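Local coordinates for collagen adhesin (Staphylococcus aureus, PDB 2F68), which binds collagen, which it is proposed to wrap in a "collagen hug", and so probably helps Staphylococcus aureus adhere to host tissue, at residues L101-F107 against G303-K309; S14-L20 against T131-T137. One frame throughout, in Å; residues are numbered along the deposited sequence.

Contact 1 of 2, residues L101-F107 against G303-K309; sequences LSDVSGF and GIEGTVK
With chi1 at 72°, the CG of F107 lies between its own backbone N and carbonyl carbon, which swings the ring back over G303; the N of G303 sits 3.6 Å above one ring face, displaced toward the rim. The same first torsion in S102 (59°) sets OG beside the T307 carbonyl, 3.2 Å from T307 O and well above the carbonyl plane. T307 O thus accepts twice, since the S102 N also reaches it at 2.8 Å, and T307 N returns a bond to S102 O. Further along, E305 N meets S105 O at 2.6 Å, and S105 N answers to E305 O. G303 and F107 close the pairing: F107 N to G303 O is the shorter bond, while G303 N approaches F107 O at 3.3 Å. On the buried face, V104 CG1 meets I304 CD1 at 3.8 Å, and L101 CD2 packs on the backbone of G306 3.7 Å from its C. V75 and V80 continue this apolar layer under L101 and I304, whereas K36 makes a cation-pi contact with F107. The register slips by one residue between S102 and S105, where the chain turns at D103: a beta bulge in an antiparallel pair that joins the last modelled strand, 300-307, to strand 104-116 of the Ig-like N-terminal domain.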
ATOM      1  N   LEU A 101     -14.209   7.084 -32.875  1.00 30.16           N
ATOM      2  CA  LEU A 101     -14.293   8.362 -32.173  1.00 28.00           C
ATOM      3  C   LEU A 101     -13.380   9.428 -32.776  1.00 27.15           C
ATOM      4  O   LEU A 101     -12.227   9.153 -33.118  1.00 24.58           O
ATOM      5  CB  LEU A 101     -13.972   8.184 -30.684  1.00 28.51           C
ATOM      6  CG  LEU A 101     -14.905   7.326 -29.823  1.00 28.29           C
ATOM      7  CD1 LEU A 101     -14.204   6.919 -28.540  1.00 31.95           C
ATOM      8  CD2 LEU A 101     -16.215   8.048 -29.519  1.00 29.12           C
ATOM      9  N   SER A 102     -13.915  10.639 -32.901  1.00 26.14           N
ATOM     10  CA  SER A 102     -13.155  11.800 -33.359  1.00 26.91           C
ATOM     11  C   SER A 102     -13.110  12.861 -32.262  1.00 25.79           C
ATOM     12  O   SER A 102     -13.959  12.866 -31.365  1.00 25.07           O
ATOM     13  CB  SER A 102     -13.769  12.376 -34.638  1.00 28.07           C
ATOM     14  OG  SER A 102     -15.116  12.765 -34.433  1.00 30.86           O
ATOM     15  N   ASP A 103     -12.122  13.755 -32.344  1.00 23.96           N
ATOM     16  CA  ASP A 103     -11.882  14.791 -31.328  1.00 24.28           C
ATOM     17  C   ASP A 103     -11.670  14.164 -29.945  1.00 22.65           C
ATOM     18  O   ASP A 103     -12.267  14.588 -28.951  1.00 23.12           O
ATOM     19  CB  ASP A 103     -13.024  15.822 -31.302  1.00 24.34           C
ATOM     20  CG  ASP A 103     -13.316  16.416 -32.673  1.00 28.92           C
ATOM     21  OD1 ASP A 103     -12.362  16.819 -33.373  1.00 28.32           O
ATOM     22  OD2 ASP A 103     -14.506  16.488 -33.044  1.00 32.17           O
ATOM     23  N   VAL A 104     -10.804  13.153 -29.903  1.00 21.93           N
ATOM     24  CA  VAL A 104     -10.591  12.342 -28.704  1.00 20.23           C
ATOM     25  C   VAL A 104      -9.668  13.034 -27.701  1.00 20.45           C
ATOM     26  O   VAL A 104      -8.583  13.496 -28.058  1.00 20.21           O
ATOM     27  CB  VAL A 104     -10.032  10.934 -29.057  1.00 19.34           C
ATOM     28  CG1 VAL A 104     -10.001  10.036 -27.826  1.00 19.75           C
ATOM     29  CG2 VAL A 104     -10.861  10.282 -30.156  1.00 20.84           C
ATOM     30  N   SER A 105     -10.120  13.098 -26.451  1.00 19.87           N
ATOM     31  CA  SER A 105      -9.335  13.642 -25.345  1.00 20.75           C
ATOM     32  C   SER A 105      -9.624  12.867 -24.062  1.00 20.34           C
ATOM     33  O   SER A 105     -10.757  12.435 -23.839  1.00 20.57           O
ATOM     34  CB  SER A 105      -9.642  15.127 -25.146  1.00 19.37           C
ATOM     35  OG  SER A 105     -11.018  15.336 -24.872  1.00 23.06           O
ATOM     36  N   GLY A 106      -8.605  12.696 -23.223  1.00 21.12           N
ATOM     37  CA  GLY A 106      -8.764  11.947 -21.977  1.00 19.89           C
ATOM     38  C   GLY A 106      -7.666  12.150 -20.950  1.00 19.78           C
ATOM     39  O   GLY A 106      -6.728  12.920 -21.172  1.00 16.67           O
ATOM     40  N   PHE A 107      -7.790  11.451 -19.823  1.00 20.32           N
ATOM     41  CA  PHE A 107      -6.816  11.538 -18.733  1.00 21.33           C
ATOM     42  C   PHE A 107      -6.643  10.220 -17.973  1.00 21.56           C
ATOM     43  O   PHE A 107      -7.469   9.309 -18.088  1.00 21.42           O
ATOM     44  CB  PHE A 107      -7.174  12.681 -17.767  1.00 21.48           C
ATOM     45  CG  PHE A 107      -8.385  12.409 -16.910  1.00 21.55           C
ATOM     46  CD1 PHE A 107      -8.245  11.886 -15.627  1.00 24.48           C
ATOM     47  CD2 PHE A 107      -9.666  12.691 -17.380  1.00 25.35           C
ATOM     48  CE1 PHE A 107      -9.359  11.636 -14.830  1.00 26.15           C
ATOM     49  CE2 PHE A 107     -10.787  12.446 -16.589  1.00 27.26           C
ATOM     50  CZ  PHE A 107     -10.632  11.918 -15.312  1.00 26.98           C
ATOM     51  N   GLY A 303     -10.679   8.886 -17.498  1.00 26.13           N
ATOM     52  CA  GLY A 303     -11.784   9.365 -18.326  1.00 25.12           C
ATOM     53  C   GLY A 303     -11.370   9.616 -19.764  1.00 25.38           C
ATOM     54  O   GLY A 303     -10.191   9.828 -20.049  1.00 24.36           O
ATOM     55  N   ILE A 304     -12.351   9.593 -20.665  1.00 24.97           N
ATOM     56  CA  ILE A 304     -12.114   9.785 -22.099  1.00 24.72           C
ATOM     57  C   ILE A 304     -13.360  10.330 -22.809  1.00 25.52           C
ATOM     58  O   ILE A 304     -14.476   9.853 -22.585  1.00 25.19           O
ATOM     59  CB  ILE A 304     -11.586   8.476 -22.779  1.00 25.07           C
ATOM     60  CG1 ILE A 304     -11.259   8.707 -24.262  1.00 24.78           C
ATOM     61  CG2 ILE A 304     -12.557   7.305 -22.567  1.00 25.65           C
ATOM     62  CD1 ILE A 304     -10.320   7.673 -24.863  1.00 23.94           C
ATOM     63  N   GLU A 305     -13.154  11.343 -23.648  1.00 26.49           N
ATOM     64  CA  GLU A 305     -14.230  11.960 -24.425  1.00 28.41           C
ATOM     65  C   GLU A 305     -14.001  11.764 -25.921  1.00 29.09           C
ATOM     66  O   GLU A 305     -12.857  11.683 -26.374  1.00 26.40           O
ATOM     67  CB  GLU A 305     -14.339  13.454 -24.104  1.00 28.93           C
ATOM     68  CG  GLU A 305     -14.789  13.766 -22.680  1.00 33.68           C
ATOM     69  CD  GLU A 305     -14.866  15.258 -22.397  1.00 39.77           C
ATOM     70  OE1 GLU A 305     -15.482  15.994 -23.198  1.00 43.70           O
ATOM     71  OE2 GLU A 305     -14.319  15.693 -21.362  1.00 42.62           O
ATOM     72  N   GLY A 306     -15.092  11.690 -26.680  1.00 30.40           N
ATOM     73  CA  GLY A 306     -15.019  11.500 -28.127  1.00 32.52           C
ATOM     74  C   GLY A 306     -16.352  11.664 -28.832  1.00 35.00           C
ATOM     75  O   GLY A 306     -17.411  11.455 -28.236  1.00 34.12           O
ATOM     76  N   THR A 307     -16.291  12.039 -30.108  1.00 36.66           N
ATOM     77  CA  THR A 307     -17.484  12.222 -30.931  1.00 39.08           C
ATOM     78  C   THR A 307     -17.653  11.042 -31.888  1.00 40.32           C
ATOM     79  O   THR A 307     -16.728  10.690 -32.625  1.00 39.27           O
ATOM     80  CB  THR A 307     -17.431  13.548 -31.728  1.00 39.62           C
ATOM     81  OG1 THR A 307     -17.001  14.612 -30.868  1.00 42.12           O
ATOM     82  CG2 THR A 307     -18.801  13.893 -32.306  1.00 40.16           C
ATOM     83  N   VAL A 308     -18.840  10.438 -31.865  1.00 41.86           N
ATOM     84  CA  VAL A 308     -19.155   9.274 -32.699  1.00 44.40           C
ATOM     85  C   VAL A 308     -19.307   9.674 -34.169  1.00 46.09           C
ATOM     86  O   VAL A 308     -18.973   8.898 -35.067  1.00 46.23           O
ATOM     87  CB  VAL A 308     -20.449   8.552 -32.227  1.00 45.24           C
ATOM     88  CG1 VAL A 308     -20.433   7.088 -32.666  1.00 46.16           C
ATOM     89  CG2 VAL A 308     -20.600   8.639 -30.708  1.00 44.81           C
ATOM     90  N   LYS A 309     -19.812  10.890 -34.390  1.00 47.55           N
ATOM     91  CA  LYS A 309     -20.011  11.471 -35.724  1.00 49.42           C
ATOM     92  C   LYS A 309     -20.957  10.637 -36.587  1.00 49.48           C
ATOM     93  O   LYS A 309     -22.051  10.274 -36.153  1.00 50.59           O
ATOM     94  CB  LYS A 309     -18.669  11.682 -36.442  1.00 49.48           C
ATOM     95  CG  LYS A 309     -18.627  12.887 -37.375  1.00 51.28           C
ATOM     96  CD  LYS A 309     -18.338  14.175 -36.609  1.00 52.95           C
ATOM     97  CE  LYS A 309     -18.197  15.361 -37.548  1.00 54.21           C
ATOM     98  NZ  LYS A 309     -17.892  16.619 -36.808  1.00 54.80           N
TER

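Contact 2 of 2, residues S14-L20 against T131-T137; sequences STNVTDL and TSGNKST
L20 reaches from strand 17-20 into the hairpin formed by 131-137. Its CB lies 3.9 Å from the CB of K135, and CG, carried anti to the backbone N (chi1 -175°), rests on T137 CG2, the two side chains crossing at about a right angle. From there CD1 touches the CB of S132, and CD2 ends against the backbone at the base of the turn, 3.5 Å from S132 N and close to K135 O, the two atoms that are bonded to each other across the type II' turn. V17 fills the neighbouring position: its CG1 is 3.4 Å from S132 O, and its CG2 lies against S132 OG, which is itself bonded to K53 O. The K135 chain bends at chi2 (-68°) and runs past V17 in the opposite direction, bringing CE to 3.3 Å from T18 O. Two waters bridge the segments: one donates to V17 O and accepts from N134 N, while the other donates to T18 O and accepts a weak bond from K135 NZ. Helix 13-16 leads into strand 17-27 beside the hairpin of 127-132 and 135-141; M37 of strand 31-40 packs against V17, L20 and S132, and I52 of strand 50-54 against V17 and S132.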
ATOM      1  N   SER A  14       4.895  10.280 -27.094  1.00 24.42           N
ATOM      2  CA  SER A  14       5.631  11.465 -27.538  1.00 25.72           C
ATOM      3  C   SER A  14       4.772  12.416 -28.372  1.00 26.08           C
ATOM      4  O   SER A  14       5.044  13.617 -28.430  1.00 26.77           O
ATOM      5  CB  SER A  14       6.875  11.055 -28.329  1.00 27.30           C
ATOM      6  OG  SER A  14       7.765  10.300 -27.525  1.00 29.06           O
ATOM      7  N   THR A  15       3.736  11.874 -29.008  1.00 25.51           N
ATOM      8  CA  THR A  15       2.878  12.650 -29.905  1.00 25.53           C
ATOM      9  C   THR A  15       1.581  13.132 -29.254  1.00 23.86           C
ATOM     10  O   THR A  15       1.152  14.262 -29.491  1.00 24.31           O
ATOM     11  CB  THR A  15       2.532  11.860 -31.192  1.00 26.64           C
ATOM     12  OG1 THR A  15       2.008  10.572 -30.843  1.00 33.49           O
ATOM     13  CG2 THR A  15       3.766  11.684 -32.069  1.00 26.82           C
ATOM     14  N   ASN A  16       0.969  12.283 -28.429  1.00 22.25           N
ATOM     15  CA  ASN A  16      -0.384  12.544 -27.924  1.00 20.82           C
ATOM     16  C   ASN A  16      -0.505  13.126 -26.510  1.00 20.31           C
ATOM     17  O   ASN A  16      -1.494  13.797 -26.205  1.00 20.74           O
ATOM     18  CB  ASN A  16      -1.264  11.297 -28.077  1.00 20.13           C
ATOM     19  CG  ASN A  16      -1.633  11.017 -29.527  1.00 23.95           C
ATOM     20  OD1 ASN A  16      -1.179  10.038 -30.116  1.00 22.24           O
ATOM     21  ND2 ASN A  16      -2.453  11.885 -30.109  1.00 21.19           N
ATOM     22  N   VAL A  17       0.488  12.869 -25.657  1.00 19.10           N
ATOM     23  CA  VAL A  17       0.483  13.381 -24.279  1.00 18.58           C
ATOM     24  C   VAL A  17       0.628  14.903 -24.261  1.00 19.14           C
ATOM     25  O   VAL A  17       1.523  15.460 -24.901  1.00 18.20           O
ATOM     26  CB  VAL A  17       1.583  12.719 -23.402  1.00 18.92           C
ATOM     27  CG1 VAL A  17       1.632  13.346 -22.009  1.00 17.31           C
ATOM     28  CG2 VAL A  17       1.346  11.225 -23.289  1.00 17.13           C
ATOM     29  N   THR A  18      -0.261  15.562 -23.521  1.00 19.71           N
ATOM     30  CA  THR A  18      -0.311  17.024 -23.474  1.00 19.51           C
ATOM     31  C   THR A  18       0.128  17.616 -22.135  1.00 21.07           C
ATOM     32  O   THR A  18       0.703  18.706 -22.098  1.00 22.01           O
ATOM     33  CB  THR A  18      -1.716  17.555 -23.827  1.00 19.22           C
ATOM     34  OG1 THR A  18      -2.712  16.802 -23.122  1.00 19.22           O
ATOM     35  CG2 THR A  18      -1.964  17.446 -25.322  1.00 19.13           C
ATOM     36  N   ASP A  19      -0.149  16.903 -21.043  1.00 20.76           N
ATOM     37  CA  ASP A  19       0.216  17.366 -19.702  1.00 21.21           C
ATOM     38  C   ASP A  19       0.452  16.208 -18.733  1.00 20.18           C
ATOM     39  O   ASP A  19      -0.273  15.211 -18.749  1.00 18.12           O
ATOM     40  CB  ASP A  19      -0.854  18.315 -19.146  1.00 21.25           C
ATOM     41  CG  ASP A  19      -0.469  18.918 -17.803  1.00 24.33           C
ATOM     42  OD1 ASP A  19       0.648  19.465 -17.685  1.00 26.66           O
ATOM     43  OD2 ASP A  19      -1.293  18.854 -16.867  1.00 25.79           O
ATOM     44  N   LEU A  20       1.476  16.361 -17.896  1.00 19.47           N
ATOM     45  CA  LEU A  20       1.789  15.395 -16.849  1.00 20.15           C
ATOM     46  C   LEU A  20       2.096  16.125 -15.543  1.00 21.71           C
ATOM     47  O   LEU A  20       3.092  16.848 -15.442  1.00 21.79           O
ATOM     48  CB  LEU A  20       2.966  14.506 -17.268  1.00 20.08           C
ATOM     49  CG  LEU A  20       3.380  13.349 -16.352  1.00 21.49           C
ATOM     50  CD1 LEU A  20       2.400  12.185 -16.432  1.00 22.39           C
ATOM     51  CD2 LEU A  20       4.780  12.883 -16.705  1.00 20.12           C
ATOM     52  N   THR A 131       8.166  10.662 -16.154  1.00 21.19           N
ATOM     53  CA  THR A 131       8.091  11.074 -17.557  1.00 21.45           C
ATOM     54  C   THR A 131       6.985  10.353 -18.327  1.00 22.36           C
ATOM     55  O   THR A 131       6.699   9.181 -18.072  1.00 21.62           O
ATOM     56  CB  THR A 131       9.432  10.843 -18.293  1.00 22.52           C
ATOM     57  OG1 THR A 131       9.835   9.476 -18.147  1.00 21.66           O
ATOM     58  CG2 THR A 131      10.524  11.755 -17.744  1.00 22.09           C
ATOM     59  N   SER A 132       6.372  11.071 -19.265  1.00 22.35           N
ATOM     60  CA  SER A 132       5.379  10.505 -20.176  1.00 22.38           C
ATOM     61  C   SER A 132       5.457  11.214 -21.528  1.00 22.19           C
ATOM     62  O   SER A 132       4.869  12.282 -21.718  1.00 21.79           O
ATOM     63  CB  SER A 132       3.969  10.605 -19.584  1.00 21.57           C
ATOM     64  OG  SER A 132       3.015   9.979 -20.424  1.00 21.66           O
ATOM     65  N   GLY A 133       6.198  10.614 -22.455  1.00 22.08           N
ATOM     66  CA  GLY A 133       6.427  11.201 -23.773  1.00 23.81           C
ATOM     67  C   GLY A 133       7.432  12.334 -23.717  1.00 24.89           C
ATOM     68  O   GLY A 133       8.591  12.127 -23.353  1.00 24.12           O
ATOM     69  N   ASN A 134       6.982  13.533 -24.082  1.00 24.74           N
ATOM     70  CA  ASN A 134       7.820  14.732 -24.026  1.00 24.51           C
ATOM     71  C   ASN A 134       7.657  15.506 -22.717  1.00 24.47           C
ATOM     72  O   ASN A 134       8.401  16.454 -22.452  1.00 21.82           O
ATOM     73  CB  ASN A 134       7.532  15.647 -25.223  1.00 25.67           C
ATOM     74  CG  ASN A 134       7.976  15.046 -26.549  1.00 28.36           C
ATOM     75  OD1 ASN A 134       7.348  15.276 -27.583  1.00 33.67           O
ATOM     76  ND2 ASN A 134       9.064  14.281 -26.528  1.00 28.23           N
ATOM     77  N   LYS A 135       6.687  15.092 -21.904  1.00 23.40           N
ATOM     78  CA  LYS A 135       6.367  15.779 -20.653  1.00 24.30           C
ATOM     79  C   LYS A 135       7.046  15.127 -19.451  1.00 24.88           C
ATOM     80  O   LYS A 135       7.122  13.899 -19.357  1.00 24.12           O
ATOM     81  CB  LYS A 135       4.849  15.838 -20.441  1.00 24.51           C
ATOM     82  CG  LYS A 135       4.059  16.430 -21.611  1.00 25.57           C
ATOM     83  CD  LYS A 135       4.328  17.919 -21.795  1.00 26.35           C
ATOM     84  CE  LYS A 135       3.842  18.403 -23.152  1.00 28.10           C
ATOM     85  NZ  LYS A 135       4.083  19.860 -23.341  1.00 29.82           N
ATOM     86  N   SER A 136       7.535  15.964 -18.537  1.00 25.02           N
ATOM     87  CA  SER A 136       8.223  15.500 -17.333  1.00 25.89           C
ATOM     88  C   SER A 136       7.891  16.367 -16.120  1.00 26.21           C
ATOM     89  O   SER A 136       7.709  17.580 -16.241  1.00 25.92           O
ATOM     90  CB  SER A 136       9.737  15.469 -17.558  1.00 27.45           C
ATOM     91  OG  SER A 136      10.232  16.753 -17.898  1.00 31.01           O
ATOM     92  N   THR A 137       7.819  15.729 -14.954  1.00 24.59           N
ATOM     93  CA  THR A 137       7.521  16.414 -13.693  1.00 24.86           C
ATOM     94  C   THR A 137       8.291  15.792 -12.523  1.00 24.75           C
ATOM     95  O   THR A 137       8.591  14.594 -12.533  1.00 23.49           O
ATOM     96  CB  THR A 137       5.995  16.451 -13.398  1.00 25.04           C
ATOM     97  OG1 THR A 137       5.768  16.905 -12.056  1.00 25.97           O
ATOM     98  CG2 THR A 137       5.365  15.075 -13.581  1.00 23.27           C
TER
HETATM   99  O   HOH W   1       4.288  14.514 -25.387  1.00 26.24           O
HETATM  100  O   HOH W   2       0.844  20.156 -24.423  1.00 35.71           O

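How the contacts relate
Contacts 1 and 2 belong to one mixed sheet, with centres about 18 Å apart and nearest atoms about 6 Å apart, so they do not touch. Strand 31-40 joins them, pairing with 17-27 on one side and with 104-116 on the other. Their segments alternate along the chain: 14-20, 101-107, 131-137, 303-309. Strands 104-116 and 127-132 are consecutive. Contact 2 is built within the first 141 residues, whereas contact 1 brings back the end of the chain, strand 300-307, after the strands of the second domain, adding it to the N-terminal domain. That return probably helps to tie the two domains together, consistent with the latch proposed in the collagen hug model.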